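PDB 1YVU: protein argonaute from Aquifex aeolicus, which uses short single-stranded DNA guides to bind complementary RNA targets and cleaves them with divalent metal ions at its PIWI domain. Local coordinates for residues L35-L48 with F57-T71. Residues are numbered along the deposited sequence; the frame is centred on the assembly and turned at random.
Sequences LNKVRWRVFLQTGL and FWCAGKVEKDTLYLT
Phe-57 turns a ring edge to helix 35-46, where CE2 meets Arg-39 CB (3.7 Å), with Leu-35 CD2 reaching CZ and Val-42 CG2 coming obliquely to CD2. The guanidinium of Arg-39 turns away to a salt bridge with Asp-103, leaving only the base of the side chain against the ring. The two methyls of Val-42 divide their work: CG1, anti to the backbone N (chi1 -171°), meets Cys-59 SG at 3.6 Å, while CG2 serves the phenylalanine. Farther round the helix, Arg-41 and Gln-45 face strand 69-71, whose short axis runs at 122° to that of the helix. There Thr-71 packs CG2 on Arg-41 CB at 3.8 Å, and the extended Gln-45 sends NE2 to the carbonyl O of Leu-70 in a weak hydrogen bond of 3.5 Å. Tyr-69, whose other neighbours include Phe-24 and Lys-81, brings its CE2 to Gln-45 CB (3.7 Å) and crosses Thr-46 at about a right angle. Thr-46 OG1 donates to Val-42 O at 2.6 Å, which also accepts the Thr-46 backbone N, and its CG2 touches Val-63 CG2. A valine here would probably leave Val-42 O with the backbone N-H alone and set a methyl, which cannot donate, close to that carbonyl. Past the helix end, where Gly-47 has positive phi, Leu-48 brings CD1 against both Val-63 CG2 (3.7 Å) and the backbone of Gly-61, sliding past the valine in the opposite direction. Helix 32-46 of the N-terminal domain thus meets strands 56-59 and 69-72 chiefly through apolar contact; the one hydrogen bond across the segments is weak, consistent with apolar packing, more than directed bonds, holding them together.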
loop_
_atom_site.group_PDB
_atom_site.type_symbol
_atom_site.label_atom_id
_atom_site.label_comp_id
_atom_site.label_asym_id
_atom_site.label_seq_id
_atom_site.Cartn_x
_atom_site.Cartn_y
_atom_site.Cartn_z
ATOM N N LEU A 35 1.687 24.767 -4.088
ATOM C CA LEU A 35 0.629 25.395 -3.302
ATOM C C LEU A 35 0.600 24.881 -1.883
ATOM O O LEU A 35 0.512 25.669 -0.938
ATOM C CB LEU A 35 -0.727 25.185 -3.963
ATOM C CG LEU A 35 -1.050 26.073 -5.167
ATOM C CD1 LEU A 35 -2.366 25.647 -5.755
ATOM C CD2 LEU A 35 -1.091 27.525 -4.780
ATOM N N ASN A 36 0.819 23.571 -1.745
ATOM C CA ASN A 36 0.830 22.890 -0.444
ATOM C C ASN A 36 2.051 23.242 0.410
ATOM O O ASN A 36 1.997 23.178 1.654
ATOM C CB ASN A 36 0.761 21.377 -0.643
ATOM C CG ASN A 36 -0.529 20.784 -0.134
ATOM O OD1 ASN A 36 -0.736 20.654 1.078
ATOM N ND2 ASN A 36 -1.411 20.422 -1.057
ATOM N N LYS A 37 3.123 23.648 -0.287
ATOM C CA LYS A 37 4.409 24.055 0.310
ATOM C C LYS A 37 4.361 25.502 0.800
ATOM O O LYS A 37 4.941 25.833 1.839
ATOM C CB LYS A 37 5.545 23.938 -0.710
ATOM C CG LYS A 37 5.762 22.556 -1.305
ATOM C CD LYS A 37 6.868 22.625 -2.365
ATOM C CE LYS A 37 7.129 21.267 -3.034
ATOM N NZ LYS A 37 8.274 21.294 -4.012
ATOM N N VAL A 38 3.650 26.346 0.051
ATOM C CA VAL A 38 3.508 27.758 0.377
ATOM C C VAL A 38 2.652 27.913 1.594
ATOM O O VAL A 38 3.005 28.650 2.503
ATOM C CB VAL A 38 2.885 28.545 -0.774
ATOM C CG1 VAL A 38 2.708 30.041 -0.394
ATOM C CG2 VAL A 38 3.767 28.420 -2.009
ATOM N N ARG A 39 1.531 27.192 1.585
ATOM C CA ARG A 39 0.546 27.157 2.669
ATOM C C ARG A 39 1.234 26.774 3.990
ATOM O O ARG A 39 0.890 27.302 5.059
ATOM C CB ARG A 39 -0.592 26.191 2.278
ATOM C CG ARG A 39 -1.526 25.698 3.394
ATOM C CD ARG A 39 -1.358 24.190 3.525
ATOM N NE ARG A 39 -1.824 23.601 4.777
ATOM C CZ ARG A 39 -1.369 23.892 5.998
ATOM N NH1 ARG A 39 -0.428 24.802 6.203
ATOM N NH2 ARG A 39 -1.777 23.163 7.023
ATOM N N TRP A 40 2.264 25.928 3.881
ATOM C CA TRP A 40 3.034 25.483 5.029
ATOM C C TRP A 40 3.866 26.657 5.538
ATOM O O TRP A 40 3.892 26.943 6.745
ATOM C CB TRP A 40 3.911 24.272 4.640
ATOM C CG TRP A 40 4.910 23.832 5.694
ATOM C CD1 TRP A 40 6.274 23.965 5.625
ATOM C CD2 TRP A 40 4.627 23.296 7.001
ATOM N NE1 TRP A 40 6.855 23.569 6.809
ATOM C CE2 TRP A 40 5.872 23.154 7.671
ATOM C CE3 TRP A 40 3.444 22.929 7.683
ATOM C CZ2 TRP A 40 5.968 22.657 9.001
ATOM C CZ3 TRP A 40 3.541 22.431 9.013
ATOM C CH2 TRP A 40 4.800 22.304 9.650
ATOM N N ARG A 41 4.454 27.383 4.586
ATOM C CA ARG A 41 5.305 28.535 4.859
ATOM C C ARG A 41 4.552 29.762 5.328
ATOM O O ARG A 41 5.099 30.519 6.148
ATOM C CB ARG A 41 6.163 28.837 3.647
ATOM C CG ARG A 41 7.114 27.694 3.330
ATOM C CD ARG A 41 7.932 27.967 2.073
ATOM N NE ARG A 41 9.068 27.057 1.868
ATOM C CZ ARG A 41 10.128 26.950 2.676
ATOM N NH1 ARG A 41 10.229 27.672 3.797
ATOM N NH2 ARG A 41 11.167 26.224 2.286
ATOM N N VAL A 42 3.285 29.906 4.875
ATOM C CA VAL A 42 2.397 31.027 5.278
ATOM C C VAL A 42 2.122 30.821 6.748
ATOM O O VAL A 42 2.110 31.755 7.499
ATOM C CB VAL A 42 0.993 31.059 4.615
ATOM C CG1 VAL A 42 0.277 32.391 4.948
ATOM C CG2 VAL A 42 1.068 30.910 3.146
ATOM N N PHE A 43 1.933 29.574 7.140
ATOM C CA PHE A 43 1.703 29.215 8.526
ATOM C C PHE A 43 3.007 29.409 9.367
ATOM O O PHE A 43 2.942 29.848 10.512
ATOM C CB PHE A 43 1.121 27.776 8.546
ATOM C CG PHE A 43 1.237 27.049 9.868
ATOM C CD1 PHE A 43 0.669 27.575 11.059
ATOM C CD2 PHE A 43 1.955 25.834 9.928
ATOM C CE1 PHE A 43 0.822 26.904 12.295
ATOM C CE2 PHE A 43 2.118 25.144 11.159
ATOM C CZ PHE A 43 1.552 25.685 12.343
ATOM N N LEU A 44 4.178 29.171 8.775
ATOM C CA LEU A 44 5.446 29.333 9.499
ATOM C C LEU A 44 5.838 30.772 9.850
ATOM O O LEU A 44 6.184 31.054 11.006
ATOM C CB LEU A 44 6.596 28.671 8.736
ATOM C CG LEU A 44 6.689 27.146 8.624
ATOM C CD1 LEU A 44 8.053 26.837 8.037
ATOM C CD2 LEU A 44 6.535 26.451 9.974
ATOM N N GLN A 45 5.762 31.670 8.851
ATOM C CA GLN A 45 6.096 33.102 8.989
ATOM C C GLN A 45 5.090 33.899 9.814
ATOM O O GLN A 45 5.469 34.797 10.581
ATOM C CB GLN A 45 6.274 33.747 7.615
ATOM C CG GLN A 45 7.642 33.484 7.015
ATOM C CD GLN A 45 8.077 34.546 6.019
ATOM O OE1 GLN A 45 7.869 35.747 6.229
ATOM N NE2 GLN A 45 8.715 34.103 4.937
ATOM N N THR A 46 3.820 33.515 9.673
ATOM C CA THR A 46 2.680 34.106 10.382
ATOM C C THR A 46 2.656 33.580 11.810
ATOM O O THR A 46 2.868 34.325 12.767
ATOM C CB THR A 46 1.321 33.731 9.701
ATOM O OG1 THR A 46 1.366 34.062 8.307
ATOM C CG2 THR A 46 0.188 34.483 10.298
ATOM N N GLY A 47 2.414 32.282 11.927
ATOM C CA GLY A 47 2.339 31.646 13.225
ATOM C C GLY A 47 0.901 31.310 13.540
ATOM O O GLY A 47 0.616 30.773 14.607
ATOM N N LEU A 48 -0.004 31.650 12.621
ATOM C CA LEU A 48 -1.434 31.392 12.789
ATOM C C LEU A 48 -1.883 30.347 11.781
ATOM O O LEU A 48 -1.462 30.398 10.621
ATOM C CB LEU A 48 -2.256 32.678 12.553
ATOM C CG LEU A 48 -2.079 33.913 13.450
ATOM C CD1 LEU A 48 -2.583 35.127 12.745
ATOM C CD2 LEU A 48 -2.767 33.741 14.792
ATOM N N PHE A 57 -5.058 32.444 0.579
ATOM C CA PHE A 57 -4.551 31.754 1.763
ATOM C C PHE A 57 -5.106 32.385 3.035
ATOM O O PHE A 57 -4.581 33.373 3.552
ATOM C CB PHE A 57 -3.020 31.756 1.800
ATOM C CG PHE A 57 -2.390 30.974 0.690
ATOM C CD1 PHE A 57 -2.355 31.496 -0.620
ATOM C CD2 PHE A 57 -1.855 29.700 0.927
ATOM C CE1 PHE A 57 -1.800 30.756 -1.687
ATOM C CE2 PHE A 57 -1.295 28.946 -0.127
ATOM C CZ PHE A 57 -1.269 29.474 -1.439
ATOM N N TRP A 58 -6.149 31.758 3.565
ATOM C CA TRP A 58 -6.832 32.221 4.768
ATOM C C TRP A 58 -6.103 31.844 6.061
ATOM O O TRP A 58 -5.837 30.684 6.301
ATOM C CB TRP A 58 -8.261 31.663 4.784
ATOM C CG TRP A 58 -9.210 32.188 3.693
ATOM C CD1 TRP A 58 -9.005 32.178 2.346
ATOM C CD2 TRP A 58 -10.485 32.833 3.898
ATOM N NE1 TRP A 58 -10.056 32.783 1.694
ATOM C CE2 TRP A 58 -10.979 33.200 2.620
ATOM C CE3 TRP A 58 -11.261 33.146 5.049
ATOM C CZ2 TRP A 58 -12.216 33.878 2.451
ATOM C CZ3 TRP A 58 -12.506 33.827 4.882
ATOM C CH2 TRP A 58 -12.960 34.181 3.590
ATOM N N CYS A 59 -5.821 32.830 6.904
ATOM C CA CYS A 59 -5.120 32.593 8.165
ATOM C C CYS A 59 -5.969 32.918 9.391
ATOM O O CYS A 59 -6.563 33.972 9.463
ATOM C CB CYS A 59 -3.828 33.395 8.187
ATOM S SG CYS A 59 -2.813 33.056 6.766
ATOM N N ALA A 60 -5.935 32.042 10.390
ATOM C CA ALA A 60 -6.715 32.173 11.624
ATOM C C ALA A 60 -6.341 33.211 12.682
ATOM O O ALA A 60 -5.728 32.878 13.693
ATOM C CB ALA A 60 -6.869 30.802 12.265
ATOM N N GLY A 61 -6.804 34.439 12.489
ATOM C CA GLY A 61 -6.524 35.500 13.440
ATOM C C GLY A 61 -5.940 36.758 12.837
ATOM O O GLY A 61 -5.787 36.873 11.617
ATOM N N LYS A 62 -5.578 37.687 13.721
ATOM C CA LYS A 62 -5.011 38.970 13.330
ATOM C C LYS A 62 -3.502 39.057 13.518
ATOM O O LYS A 62 -2.972 38.730 14.588
ATOM C CB LYS A 62 -5.682 40.123 14.099
ATOM C CG LYS A 62 -7.186 40.237 13.903
ATOM C CD LYS A 62 -7.749 41.482 14.572
ATOM C CE LYS A 62 -9.268 41.514 14.439
ATOM N NZ LYS A 62 -9.910 42.795 14.865
ATOM N N VAL A 63 -2.827 39.435 12.431
ATOM C CA VAL A 63 -1.373 39.644 12.400
ATOM C C VAL A 63 -1.267 41.171 12.330
ATOM O O VAL A 63 -1.785 41.788 11.382
ATOM C CB VAL A 63 -0.683 39.096 11.100
ATOM C CG1 VAL A 63 0.802 38.832 11.344
ATOM C CG2 VAL A 63 -1.380 37.884 10.558
ATOM N N GLU A 64 -0.643 41.779 13.341
ATOM C CA GLU A 64 -0.467 43.234 13.385
ATOM C C GLU A 64 0.634 43.667 12.420
ATOM O O GLU A 64 1.602 42.925 12.214
ATOM C CB GLU A 64 -0.126 43.694 14.808
ATOM C CG GLU A 64 -1.228 43.420 15.833
ATOM C CD GLU A 64 -0.905 43.946 17.229
ATOM O OE1 GLU A 64 0.294 44.104 17.567
ATOM O OE2 GLU A 64 -1.861 44.198 17.998
ATOM N N LYS A 65 0.437 44.835 11.796
ATOM C CA LYS A 65 1.372 45.461 10.835
ATOM C C LYS A 65 1.671 44.666 9.537
ATOM O O LYS A 65 2.581 45.043 8.786
ATOM C CB LYS A 65 2.703 45.851 11.534
ATOM C CG LYS A 65 2.614 46.774 12.778
ATOM C CD LYS A 65 3.871 46.605 13.654
ATOM C CE LYS A 65 3.841 47.447 14.919
ATOM N NZ LYS A 65 5.002 47.127 15.804
ATOM N N ASP A 66 0.895 43.604 9.264
ATOM C CA ASP A 66 1.079 42.746 8.071
ATOM C C ASP A 66 0.869 43.439 6.715
ATOM O O ASP A 66 -0.197 44.009 6.443
ATOM C CB ASP A 66 0.221 41.452 8.153
ATOM C CG ASP A 66 -1.279 41.685 7.863
ATOM O OD1 ASP A 66 -1.968 42.317 8.695
ATOM O OD2 ASP A 66 -1.760 41.251 6.785
ATOM N N THR A 67 1.896 43.405 5.874
ATOM C CA THR A 67 1.799 44.022 4.562
ATOM C C THR A 67 1.998 42.909 3.541
ATOM O O THR A 67 1.020 42.327 3.060
ATOM C CB THR A 67 2.851 45.176 4.380
ATOM O OG1 THR A 67 3.020 45.870 5.623
ATOM C CG2 THR A 67 2.373 46.194 3.335
ATOM N N LEU A 68 3.268 42.579 3.279
ATOM C CA LEU A 68 3.667 41.551 2.315
ATOM C C LEU A 68 4.385 40.369 2.941
ATOM O O LEU A 68 5.090 40.505 3.950
ATOM C CB LEU A 68 4.580 42.147 1.242
ATOM C CG LEU A 68 4.008 43.265 0.384
ATOM C CD1 LEU A 68 4.802 44.533 0.602
ATOM C CD2 LEU A 68 4.035 42.846 -1.042
ATOM N N TYR A 69 4.188 39.208 2.324
ATOM C CA TYR A 69 4.797 37.962 2.759
ATOM C C TYR A 69 5.726 37.459 1.677
ATOM O O TYR A 69 5.291 37.158 0.565
ATOM C CB TYR A 69 3.712 36.942 3.071
ATOM C CG TYR A 69 3.316 36.936 4.515
ATOM C CD1 TYR A 69 2.714 38.066 5.106
ATOM C CD2 TYR A 69 3.609 35.833 5.336
ATOM C CE1 TYR A 69 2.418 38.109 6.499
ATOM C CE2 TYR A 69 3.317 35.853 6.731
ATOM C CZ TYR A 69 2.723 36.997 7.302
ATOM O OH TYR A 69 2.434 37.056 8.645
ATOM N N LEU A 70 7.010 37.390 2.021
ATOM C CA LEU A 70 8.049 36.974 1.091
ATOM C C LEU A 70 8.586 35.584 1.445
ATOM O O LEU A 70 9.723 35.426 1.892
ATOM C CB LEU A 70 9.178 38.038 1.048
ATOM C CG LEU A 70 8.875 39.551 0.877
ATOM C CD1 LEU A 70 10.059 40.375 1.362
ATOM C CD2 LEU A 70 8.488 39.941 -0.560
ATOM N N THR A 71 7.747 34.573 1.265
ATOM C CA THR A 71 8.132 33.189 1.541
ATOM C C THR A 71 9.041 32.628 0.434
ATOM O O THR A 71 8.851 32.917 -0.744
ATOM C CB THR A 71 6.874 32.262 1.785
ATOM O OG1 THR A 71 5.943 32.361 0.701
ATOM C CG2 THR A 71 6.163 32.642 3.065
#